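Local coordinates for ribokinase (Arabidopsis thaliana, PDB 6ILT), which phosphorylates D-ribose at O-5 using ATP with magnesium as cofactor, supplying ribose 5-phosphate to nucleotide and amino acid synthesis and the pentose phosphate pathway, at residues B[43-48]-B[257-262]. Residues are numbered along the deposited sequence; the frame is centred on the assembly and turned at random.
Sequences ANQAAC and AGDTFT. With ATP (adenosine-5'-triphosphate), chain G.
Two neighbouring side-chain amides of helix 41-51, those of N44 and Q45, each donate an N-H to a different oxygen of D259, near the start of helix 257-270. The N44 bond is almost straight (172°), ND2 to OD2 at 3.1 Å, and the oxygen lies in the plane of the amide. The Q45 bond, NE2 to OD1 at 3.2 Å, is more bent, and its amide stands 73° from the carboxylate plane. Both donors reach the anti sides of the oxygens, somewhat out of the carboxylate plane. Glutamine, one methylene longer and extended beyond CG, can reach across D259 at about a right angle and still accept from Q142 through OE1. OD1 of D259 also forms a salt bridge with K41.

One turn along helix 41-51, the contact is van der Waals packing. C48, its SG swung anti to the backbone N (chi1 167°), sets a small polarisable sulfur 3.8 Å from the backbone O of T260 and 4.0 Å from its CG2.

On the phosphate side G258, lacking a side chain, lets the triphosphate lie close to the helix start; the backbone N of G258 is 3.6 Å from O3G of ATP, a near approach too long for a hydrogen bond. D259 is the predicted proton acceptor of this PfkB-family kinase and N44 a predicted ribose ligand, so the two amides and K41 probably fix the carboxylate's rotation where sugar and ATP meet.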
loop_
_atom_site.group_PDB
_atom_site.type_symbol
_atom_site.label_atom_id
_atom_site.label_comp_id
_atom_site.label_asym_id
_atom_site.label_seq_id
_atom_site.Cartn_x
_atom_site.Cartn_y
_atom_site.Cartn_z
ATOM N N ALA B 43 4.938 12.968 -10.165
ATOM C CA ALA B 43 5.919 13.010 -9.079
ATOM C C ALA B 43 7.305 12.589 -9.585
ATOM O O ALA B 43 8.327 13.244 -9.285
ATOM C CB ALA B 43 5.476 12.118 -7.934
ATOM N N ASN B 44 7.329 11.522 -10.384
ATOM C CA ASN B 44 8.570 11.088 -11.043
ATOM C C ASN B 44 9.197 12.214 -11.826
ATOM O O ASN B 44 10.408 12.462 -11.708
ATOM C CB ASN B 44 8.319 9.899 -11.984
ATOM C CG ASN B 44 8.048 8.599 -11.230
ATOM O OD1 ASN B 44 8.220 8.527 -10.012
ATOM N ND2 ASN B 44 7.643 7.567 -11.956
ATOM N N GLN B 45 8.381 12.899 -12.632
ATOM C CA GLN B 45 8.931 13.939 -13.498
ATOM C C GLN B 45 9.385 15.134 -12.667
ATOM O O GLN B 45 10.438 15.707 -12.931
ATOM C CB GLN B 45 7.907 14.333 -14.561
ATOM C CG GLN B 45 7.728 13.173 -15.578
ATOM C CD GLN B 45 6.746 13.487 -16.707
ATOM O OE1 GLN B 45 6.129 14.554 -16.745
ATOM N NE2 GLN B 45 6.593 12.545 -17.623
ATOM N N ALA B 46 8.605 15.491 -11.649
ATOM C CA ALA B 46 9.011 16.544 -10.722
ATOM C C ALA B 46 10.350 16.195 -10.029
ATOM O O ALA B 46 11.291 17.012 -9.997
ATOM C CB ALA B 46 7.919 16.774 -9.691
ATOM N N ALA B 47 10.436 14.971 -9.507
ATOM C CA ALA B 47 11.616 14.526 -8.766
ATOM C C ALA B 47 12.822 14.546 -9.670
ATOM O O ALA B 47 13.910 14.948 -9.263
ATOM C CB ALA B 47 11.404 13.120 -8.181
ATOM N N CYS B 48 12.628 14.132 -10.915
ATOM C CA CYS B 48 13.735 14.132 -11.856
ATOM C C CYS B 48 14.233 15.558 -12.130
ATOM O O CYS B 48 15.450 15.811 -12.178
ATOM C CB CYS B 48 13.328 13.449 -13.160
ATOM S SG CYS B 48 14.522 13.755 -14.499
ATOM N N ALA B 257 12.066 5.290 -16.645
ATOM C CA ALA B 257 12.926 5.698 -17.759
ATOM C C ALA B 257 12.271 6.742 -18.661
ATOM O O ALA B 257 12.870 7.778 -18.951
ATOM C CB ALA B 257 13.331 4.495 -18.587
ATOM N N GLY B 258 11.037 6.477 -19.086
ATOM C CA GLY B 258 10.308 7.420 -19.910
ATOM C C GLY B 258 10.081 8.765 -19.226
ATOM O O GLY B 258 10.181 9.811 -19.859
ATOM N N ASP B 259 9.769 8.738 -17.933
ATOM C CA ASP B 259 9.608 9.971 -17.142
ATOM C C ASP B 259 10.897 10.777 -16.989
ATOM O O ASP B 259 10.901 12.000 -17.134
ATOM C CB ASP B 259 9.068 9.630 -15.760
ATOM C CG ASP B 259 7.674 9.051 -15.825
ATOM O OD1 ASP B 259 6.908 9.474 -16.732
ATOM O OD2 ASP B 259 7.354 8.171 -14.987
ATOM N N THR B 260 11.985 10.083 -16.674
ATOM C CA THR B 260 13.305 10.699 -16.629
ATOM C C THR B 260 13.610 11.348 -17.959
ATOM O O THR B 260 14.029 12.505 -18.005
ATOM C CB THR B 260 14.404 9.663 -16.345
ATOM O OG1 THR B 260 14.063 8.903 -15.180
ATOM C CG2 THR B 260 15.752 10.329 -16.155
ATOM N N PHE B 261 13.420 10.593 -19.045
ATOM C CA PHE B 261 13.715 11.105 -20.394
ATOM C C PHE B 261 12.980 12.428 -20.669
ATOM O O PHE B 261 13.577 13.410 -21.117
ATOM C CB PHE B 261 13.330 10.078 -21.474
ATOM C CG PHE B 261 13.757 10.494 -22.884
ATOM C CD1 PHE B 261 12.938 11.289 -23.667
ATOM C CD2 PHE B 261 14.991 10.087 -23.404
ATOM C CE1 PHE B 261 13.327 11.676 -24.958
ATOM C CE2 PHE B 261 15.399 10.466 -24.708
ATOM C CZ PHE B 261 14.561 11.267 -25.480
ATOM N N THR B 262 11.683 12.443 -20.378
ATOM C CA THR B 262 10.840 13.596 -20.699
ATOM C C THR B 262 11.188 14.775 -19.830
ATOM O O THR B 262 11.288 15.885 -20.320
ATOM C CB THR B 262 9.328 13.275 -20.524
ATOM O OG1 THR B 262 8.983 12.106 -21.276
ATOM C CG2 THR B 262 8.475 14.431 -21.007
HETATM P PG ATP G . 7.721 3.958 -19.325
HETATM O O1G ATP G . 6.671 4.974 -19.306
HETATM O O2G ATP G . 7.217 2.596 -19.564
HETATM O O3G ATP G . 8.617 4.039 -18.169
HETATM P PB ATP G . 8.363 4.712 -22.037
HETATM O O1B ATP G . 7.553 5.931 -22.061
HETATM O O2B ATP G . 7.914 3.522 -22.747
HETATM O O3B ATP G . 8.652 4.275 -20.548
HETATM P PA ATP G . 10.803 4.236 -23.486
HETATM O O1A ATP G . 10.656 4.753 -24.857
HETATM O O2A ATP G . 10.615 2.789 -23.308
HETATM O O3A ATP G . 9.833 5.032 -22.526
HETATM O "O5'" ATP G . 12.205 4.641 -22.893
HETATM C "C5'" ATP G . 12.539 6.023 -22.821
HETATM C "C4'" ATP G . 14.011 6.190 -23.085
HETATM O "O4'" ATP G . 14.751 5.442 -22.101
HETATM C "C3'" ATP G . 14.530 5.640 -24.411
HETATM O "O3'" ATP G . 14.353 6.570 -25.463
HETATM C "C2'" ATP G . 16.016 5.479 -24.104
HETATM O "O2'" ATP G . 16.754 6.650 -24.362
HETATM C "C1'" ATP G . 15.998 5.073 -22.632
HETATM N N9 ATP G . 16.158 3.656 -22.499
HETATM C C8 ATP G . 15.195 2.718 -22.450
HETATM N N7 ATP G . 15.664 1.503 -22.377
HETATM C C5 ATP G . 17.035 1.666 -22.396
HETATM C C6 ATP G . 18.104 0.762 -22.358
HETATM N N6 ATP G . 17.951 -0.551 -22.318
HETATM N N1 ATP G . 19.347 1.274 -22.410
HETATM C C2 ATP G . 19.497 2.597 -22.473
HETATM N N3 ATP G . 18.570 3.538 -22.512
HETATM C C4 ATP G . 17.349 2.996 -22.474
#